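Local coordinates for protein alkyl hydroperoxide reductase AhpD (PDB 5DIK) that probably reduces peroxides in an antioxidative response, as an all-helical alkylhydroperoxidase of the carboxymuconolactone decarboxylase family that assembles from six subunits, at residues A60-V65 with L91-M96; G71-H76 with A110-A115. All coordinates share one frame; numbering follows the deposited sequence. Where two conformers were deposited one is given.

Contact 1: residues A60-V65 with L91-M96; sequences AMALAV and LETLGM
Ala62 and Thr93 meet methyl to methyl where helix 53-66 passes helix 87-99, and their CA atoms, 6.0 Å apart, are the nearest pair between the two segments. The short axes run in roughly the same direction, at 44° to each other, and come within 8.9 Å. With OG1 beside the backbone N (chi1 -54°), the CG2 branch of Thr93 stands opposite that N and lies 3.7 Å from Ala62 CB. OG1 is left turned back along its own helix, where it is hydrogen-bonded to the carbonyl O of Glu89. The threonine therefore offers hydrocarbon to its neighbour while its hydroxyl is satisfied within helix 87-99.

One turn after Ala62, Val65 meets Leu94, the residue that follows Thr93, at the second tight point. Val65 CG2 lies 3.7 Å from Leu94 CD2; the two side chains cross at about a right angle, and one methyl of each makes the contact. The same Leu94 CD2 reaches back toward Met61, but more loosely: Met61 CG stays 4.3 Å away, and the methionine side chain also packs on Ser77 and Leu80 of helix 70-82.

The looser flank is not a solvent side, since all five touching residues are buried. Met96 makes no contact with 60-65, its CB staying 5.7 Å from Ala62 CB, and packs on Ala60 of the second subunit; Leu51 of that subunit lies against Thr93. Glu92 faces the same subunit and accepts hydrogen bonds from the backbone N of Ala50 and of Leu51 there.

Between the segments themselves only hydrocarbon meets, without polar pairing, which implies that shape and exclusion of water hold these two helices of the AhpD-like bundle together.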
ATOM      1  N   ALA A  60      -3.872 -10.435  13.196  1.00 14.01           N
ATOM      2  CA  ALA A  60      -3.683  -8.980  13.311  1.00 14.71           C
ATOM      3  C   ALA A  60      -2.201  -8.612  13.218  1.00 14.18           C
ATOM      4  O   ALA A  60      -1.858  -7.632  12.573  1.00 13.97           O
ATOM      5  CB  ALA A  60      -4.284  -8.446  14.597  1.00 14.57           C
ATOM      6  N   MET A  61      -1.337  -9.407  13.838  1.00 14.58           N
ATOM      7  CA  MET A  61       0.125  -9.136  13.796  1.00 15.79           C
ATOM      8  C   MET A  61       0.675  -9.278  12.381  1.00 14.70           C
ATOM      9  O   MET A  61       1.442  -8.432  11.935  1.00 14.85           O
ATOM     10  CB  MET A  61       0.894 -10.050  14.734  1.00 17.09           C
ATOM     11  CG  MET A  61       2.414  -9.849  14.648  1.00 20.08           C
ATOM     12  SD  MET A  61       2.930  -8.147  14.997  1.00 24.74           S
ATOM     13  CE  MET A  61       2.739  -8.322  16.768  1.00 22.44           C
ATOM     14  N   ALA A  62       0.265 -10.321  11.674  1.00 14.27           N
ATOM     15  CA  ALA A  62       0.636 -10.462  10.268  1.00 14.67           C
ATOM     16  C   ALA A  62       0.233  -9.264   9.430  1.00 13.73           C
ATOM     17  O   ALA A  62       1.046  -8.762   8.634  1.00 13.42           O
ATOM     18  CB  ALA A  62       0.073 -11.736   9.670  1.00 14.13           C
ATOM     19  N   LEU A  63      -0.996  -8.796   9.622  1.00 13.99           N
ATOM     20  CA  LEU A  63      -1.519  -7.637   8.913  1.00 14.89           C
ATOM     21  C   LEU A  63      -0.774  -6.352   9.281  1.00 14.59           C
ATOM     22  O   LEU A  63      -0.506  -5.511   8.428  1.00 13.33           O
ATOM     23  CB  LEU A  63      -3.021  -7.465   9.235  1.00 16.67           C
ATOM     24  CG  LEU A  63      -3.937  -8.484   8.595  1.00 18.85           C
ATOM     25  CD1 LEU A  63      -5.312  -8.512   9.256  1.00 21.07           C
ATOM     26  CD2 LEU A  63      -4.112  -8.151   7.142  1.00 19.60           C
ATOM     27  N   ALA A  64      -0.443  -6.207  10.559  1.00 14.81           N
ATOM     28  CA  ALA A  64       0.353  -5.070  11.007  1.00 15.09           C
ATOM     29  C   ALA A  64       1.734  -4.985  10.365  1.00 14.26           C
ATOM     30  O   ALA A  64       2.207  -3.883  10.056  1.00 14.80           O
ATOM     31  CB  ALA A  64       0.469  -5.078  12.536  1.00 15.90           C
ATOM     32  N   VAL A  65       2.372  -6.146  10.181  1.00 14.14           N
ATOM     33  CA  VAL A  65       3.657  -6.245   9.523  1.00 13.33           C
ATOM     34  C   VAL A  65       3.467  -5.906   8.044  1.00 14.40           C
ATOM     35  O   VAL A  65       4.229  -5.080   7.476  1.00 13.07           O
ATOM     36  CB  VAL A  65       4.291  -7.629   9.750  1.00 14.14           C
ATOM     37  CG1 VAL A  65       5.460  -7.910   8.814  1.00 13.55           C
ATOM     38  CG2 VAL A  65       4.703  -7.757  11.210  1.00 14.56           C
ATOM     39  N   LEU A  91       6.875 -16.291  15.366  1.00 18.22           N
ATOM     40  CA  LEU A  91       7.800 -16.458  14.276  1.00 20.70           C
ATOM     41  C   LEU A  91       7.099 -17.019  13.041  1.00 19.41           C
ATOM     42  O   LEU A  91       7.399 -16.621  11.924  1.00 18.73           O
ATOM     43  CB  LEU A  91       8.987 -17.340  14.666  1.00 21.84           C
ATOM     44  CG  LEU A  91       9.951 -16.729  15.699  1.00 23.73           C
ATOM     45  CD1 LEU A  91      10.994 -17.769  16.076  1.00 24.92           C
ATOM     46  CD2 LEU A  91      10.627 -15.473  15.185  1.00 26.51           C
ATOM     47  N   GLU A  92       6.216 -17.980  13.237  1.00 19.72           N
ATOM     48  CA  GLU A  92       5.572 -18.617  12.108  1.00 21.43           C
ATOM     49  C   GLU A  92       4.602 -17.665  11.414  1.00 19.88           C
ATOM     50  O   GLU A  92       4.456 -17.707  10.185  1.00 18.66           O
ATOM     51  CB  GLU A  92       4.916 -19.933  12.511  1.00 25.15           C
ATOM     52  CG  GLU A  92       6.008 -20.967  12.864  1.00 27.38           C
ATOM     53  CD  GLU A  92       5.522 -22.385  13.041  1.00 33.51           C
ATOM     54  OE1 GLU A  92       4.364 -22.686  12.625  1.00 35.34           O
ATOM     55  OE2 GLU A  92       6.311 -23.202  13.618  1.00 33.48           O
ATOM     56  N   THR A  93       3.978 -16.812  12.199  1.00 17.17           N
ATOM     57  CA  THR A  93       3.115 -15.796  11.641  1.00 19.16           C
ATOM     58  C   THR A  93       3.920 -14.784  10.832  1.00 16.77           C
ATOM     59  O   THR A  93       3.532 -14.382   9.726  1.00 16.57           O
ATOM     60  CB  THR A  93       2.307 -15.116  12.733  1.00 20.79           C
ATOM     61  OG1 THR A  93       1.607 -16.123  13.487  1.00 25.06           O
ATOM     62  CG2 THR A  93       1.299 -14.218  12.119  1.00 20.97           C
ATOM     63  N   LEU A  94       5.057 -14.378  11.363  1.00 15.76           N
ATOM     64  CA  LEU A  94       5.968 -13.482  10.646  1.00 15.61           C
ATOM     65  C   LEU A  94       6.507 -14.108   9.352  1.00 15.90           C
ATOM     66  O   LEU A  94       6.641 -13.419   8.329  1.00 15.51           O
ATOM     67  CB  LEU A  94       7.124 -13.050  11.566  1.00 16.51           C
ATOM     68  CG  LEU A  94       6.669 -12.281  12.788  1.00 17.61           C
ATOM     69  CD1 LEU A  94       7.831 -11.903  13.687  1.00 17.03           C
ATOM     70  CD2 LEU A  94       5.900 -11.020  12.409  1.00 18.12           C
ATOM     71  N   GLY A  95       6.737 -15.423   9.357  1.00 15.20           N
ATOM     72  CA  GLY A  95       7.138 -16.126   8.174  1.00 15.50           C
ATOM     73  C   GLY A  95       6.102 -16.003   7.073  1.00 16.17           C
ATOM     74  O   GLY A  95       6.453 -15.854   5.892  1.00 15.35           O
ATOM     75  N   MET A  96       4.824 -16.092   7.437  1.00 15.72           N
ATOM     76  CA  MET A  96       3.763 -15.908   6.440  1.00 16.76           C
ATOM     77  C   MET A  96       3.761 -14.484   5.853  1.00 16.01           C
ATOM     78  O   MET A  96       3.592 -14.306   4.650  1.00 15.77           O
ATOM     79  CB  MET A  96       2.392 -16.252   7.031  1.00 16.99           C
ATOM     80  CG  MET A  96       2.196 -17.735   7.272  1.00 18.61           C
ATOM     81  SD  MET A  96       2.461 -18.742   5.807  1.00 20.87           S
ATOM     82  CE  MET A  96       1.137 -18.107   4.743  1.00 19.74           C
TER

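Contact 2: residues G71-H76 with A110-A115; sequences GCIGFH and AEALEA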
ATOM      1  N   GLY A  71       2.944   1.354  15.127  1.00 17.76           N
ATOM      2  CA  GLY A  71       1.914   1.424  16.141  1.00 18.63           C
ATOM      3  C   GLY A  71       1.125   0.164  16.316  1.00 18.41           C
ATOM      4  O   GLY A  71       0.976  -0.335  17.448  1.00 18.63           O
ATOM      5  N   CYS A  72       0.600  -0.357  15.200  1.00 17.83           N
ATOM      6  CA  CYS A  72      -0.127  -1.610  15.187  0.50 17.65           C
ATOM      7  C   CYS A  72       0.757  -2.743  15.677  1.00 16.93           C
ATOM      8  O   CYS A  72       0.324  -3.593  16.446  1.00 17.07           O
ATOM      9  CB  CYS A  72      -0.532  -1.942  13.754  0.50 18.32           C
ATOM     10  SG  CYS A  72      -1.383  -0.607  12.878  0.50 19.00           S
ATOM     11  N   ILE A  73       2.012  -2.729  15.242  1.00 16.19           N
ATOM     12  CA  ILE A  73       2.954  -3.797  15.657  1.00 16.79           C
ATOM     13  C   ILE A  73       3.114  -3.782  17.198  1.00 17.36           C
ATOM     14  O   ILE A  73       3.055  -4.835  17.856  1.00 17.74           O
ATOM     15  CB  ILE A  73       4.308  -3.673  14.929  1.00 17.46           C
ATOM     16  CG1 ILE A  73       4.132  -4.113  13.474  1.00 17.27           C
ATOM     17  CG2 ILE A  73       5.381  -4.567  15.573  1.00 18.48           C
ATOM     18  CD1 ILE A  73       5.310  -3.749  12.587  1.00 18.07           C
ATOM     19  N   GLY A  74       3.264  -2.589  17.749  1.00 18.00           N
ATOM     20  CA  GLY A  74       3.393  -2.414  19.186  1.00 18.79           C
ATOM     21  C   GLY A  74       2.185  -2.904  19.958  1.00 19.58           C
ATOM     22  O   GLY A  74       2.312  -3.713  20.877  1.00 18.95           O
ATOM     23  N   PHE A  75       1.001  -2.434  19.578  1.00 17.68           N
ATOM     24  CA  PHE A  75      -0.207  -2.845  20.261  1.00 18.37           C
ATOM     25  C   PHE A  75      -0.501  -4.321  20.152  1.00 19.71           C
ATOM     26  O   PHE A  75      -0.856  -4.946  21.160  1.00 17.53           O
ATOM     27  CB  PHE A  75      -1.443  -2.041  19.816  1.00 18.61           C
ATOM     28  CG  PHE A  75      -1.492  -0.641  20.374  1.00 20.05           C
ATOM     29  CD1 PHE A  75      -1.726  -0.416  21.739  1.00 21.51           C
ATOM     30  CD2 PHE A  75      -1.353   0.465  19.545  1.00 19.83           C
ATOM     31  CE1 PHE A  75      -1.763   0.883  22.266  1.00 20.40           C
ATOM     32  CE2 PHE A  75      -1.384   1.762  20.064  1.00 20.94           C
ATOM     33  CZ  PHE A  75      -1.613   1.975  21.428  1.00 21.24           C
ATOM     34  N   HIS A  76      -0.396  -4.888  18.940  1.00 18.26           N
ATOM     35  CA  HIS A  76      -0.688  -6.300  18.776  1.00 19.50           C
ATOM     36  C   HIS A  76       0.355  -7.217  19.439  1.00 19.40           C
ATOM     37  O   HIS A  76      -0.010  -8.290  19.913  1.00 18.37           O
ATOM     38  CB  HIS A  76      -0.936  -6.640  17.302  1.00 19.65           C
ATOM     39  CG  HIS A  76      -2.150  -5.952  16.770  1.00 20.11           C
ATOM     40  ND1 HIS A  76      -3.399  -6.119  17.337  1.00 22.07           N
ATOM     41  CD2 HIS A  76      -2.299  -5.022  15.807  1.00 22.30           C
ATOM     42  CE1 HIS A  76      -4.276  -5.349  16.719  1.00 21.90           C
ATOM     43  NE2 HIS A  76      -3.639  -4.684  15.772  1.00 23.88           N
ATOM     44  N   ALA A 110      11.279  -7.974  11.750  1.00 16.31           N
ATOM     45  CA  ALA A 110      12.307  -7.650  12.731  1.00 18.81           C
ATOM     46  C   ALA A 110      11.776  -6.724  13.805  1.00 19.86           C
ATOM     47  O   ALA A 110      11.994  -6.957  14.991  1.00 19.39           O
ATOM     48  CB  ALA A 110      13.532  -7.049  12.062  1.00 19.22           C
ATOM     49  N   GLU A 111      11.025  -5.701  13.412  1.00 19.68           N
ATOM     50  CA  GLU A 111      10.370  -4.813  14.368  1.00 20.05           C
ATOM     51  C   GLU A 111       9.383  -5.555  15.254  1.00 19.93           C
ATOM     52  O   GLU A 111       9.311  -5.299  16.465  1.00 18.80           O
ATOM     53  CB  GLU A 111       9.617  -3.669  13.647  1.00 23.46           C
ATOM     54  CG  GLU A 111      10.525  -2.685  12.951  1.00 29.81           C
ATOM     55  CD  GLU A 111       9.963  -1.261  12.909  1.00 38.59           C
ATOM     56  OE1 GLU A 111       8.821  -0.994  13.401  1.00 43.34           O
ATOM     57  OE2 GLU A 111      10.683  -0.383  12.379  1.00 45.64           O
ATOM     58  N   ALA A 112       8.595  -6.469  14.671  1.00 18.07           N
ATOM     59  CA  ALA A 112       7.652  -7.232  15.472  1.00 17.94           C
ATOM     60  C   ALA A 112       8.354  -8.104  16.565  1.00 19.42           C
ATOM     61  O   ALA A 112       7.847  -8.263  17.666  1.00 16.84           O
ATOM     62  CB  ALA A 112       6.794  -8.112  14.593  1.00 18.68           C
ATOM     63  N   LEU A 113       9.468  -8.717  16.207  1.00 19.17           N
ATOM     64  CA  LEU A 113      10.185  -9.569  17.163  1.00 20.54           C
ATOM     65  C   LEU A 113      10.728  -8.676  18.290  1.00 20.86           C
ATOM     66  O   LEU A 113      10.617  -9.028  19.451  1.00 22.47           O
ATOM     67  CB  LEU A 113      11.320 -10.310  16.493  1.00 22.53           C
ATOM     68  CG  LEU A 113      12.085 -11.259  17.431  1.00 23.85           C
ATOM     69  CD1 LEU A 113      11.154 -12.293  18.047  1.00 25.64           C
ATOM     70  CD2 LEU A 113      13.201 -11.943  16.686  1.00 24.36           C
ATOM     71  N   GLU A 114      11.278  -7.521  17.939  1.00 21.58           N
ATOM     72  CA  GLU A 114      11.743  -6.549  18.934  1.00 24.52           C
ATOM     73  C   GLU A 114      10.627  -6.140  19.892  1.00 24.67           C
ATOM     74  O   GLU A 114      10.826  -6.149  21.110  1.00 20.18           O
ATOM     75  CB  GLU A 114      12.361  -5.311  18.266  1.00 28.36           C
ATOM     76  CG  GLU A 114      12.870  -4.254  19.240  1.00 33.09           C
ATOM     77  CD  GLU A 114      13.330  -2.977  18.551  1.00 39.31           C
ATOM     78  OE1 GLU A 114      13.749  -3.027  17.383  1.00 46.25           O
ATOM     79  OE2 GLU A 114      13.287  -1.906  19.187  1.00 48.52           O
ATOM     80  N   ALA A 115       9.443  -5.833  19.356  1.00 21.80           N
ATOM     81  CA  ALA A 115       8.285  -5.473  20.168  1.00 21.79           C
ATOM     82  C   ALA A 115       7.827  -6.590  21.096  1.00 21.30           C
ATOM     83  O   ALA A 115       7.582  -6.355  22.284  1.00 20.48           O
ATOM     84  CB  ALA A 115       7.109  -5.019  19.288  1.00 21.22           C
TER
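Ile73 is the one side chain of 71-76 that touches segment 110-115, and the residues of 110-115 meet it in turn. Glu111 comes first: its CB stands 4.4 Å from Ile73 CD1, a loose aliphatic contact, while its carboxylate has a long, weak ion pair with Lys12 (OE2 to NZ). Ala112 follows and takes the closest approach, with Ile73 CG2 set 3.5 Å from Ala112 CA and 3.9 Å from Ala112 CB. This methyl is directed at the backbone because CG2 stands anti to the N of Ile73, CG1 having chi1 -73°. One turn later Ala115 adds a neighbouring contact to the same methyl, its CB 4.1 Å from Ile73 CG2. The CG2 methyl thus lies against two alanines, while CD1 nears the aliphatic base of Glu111, and the axes of the two short segments approach to 9.1 Å at an angle of 36°.

Ile73 directly follows Cys72 of the disulfide, and its contact packs the cysteine-bearing helix 70-82 against helix 102-120. Helix 53-66 adjoins both partners, with Ala64 against Ile73 and Met61 against Ala112. Helix 87-99 brings Leu94 to Ala112, and helix 12-30 lays Phe13 on Ala115, which places this pair of helices inside an all-helical bundle.

In the fold
The two contacts lie side by side, their centres about 10 Å apart; their segments alternate along the chain, and the contacts touch at several points. Ala112 CB lies 3.7 Å from Leu94 CD2; Met61 CE comes within 3.7 Å of the carbonyl O of Ile73, and Ala64 CB lies 3.5 Å from Cys72 CB. Cys72 is disulfide-bonded to Cys69, a CxxC pair that in AhpD relatives is the redox centre; a similar role here is probable. Ala60 CB packs 3.7 Å from His76 ND1, which is hydrogen-bonded to Glu57. Segment 60-65 thus backs the cysteine-bearing helix while also meeting segment 91-96.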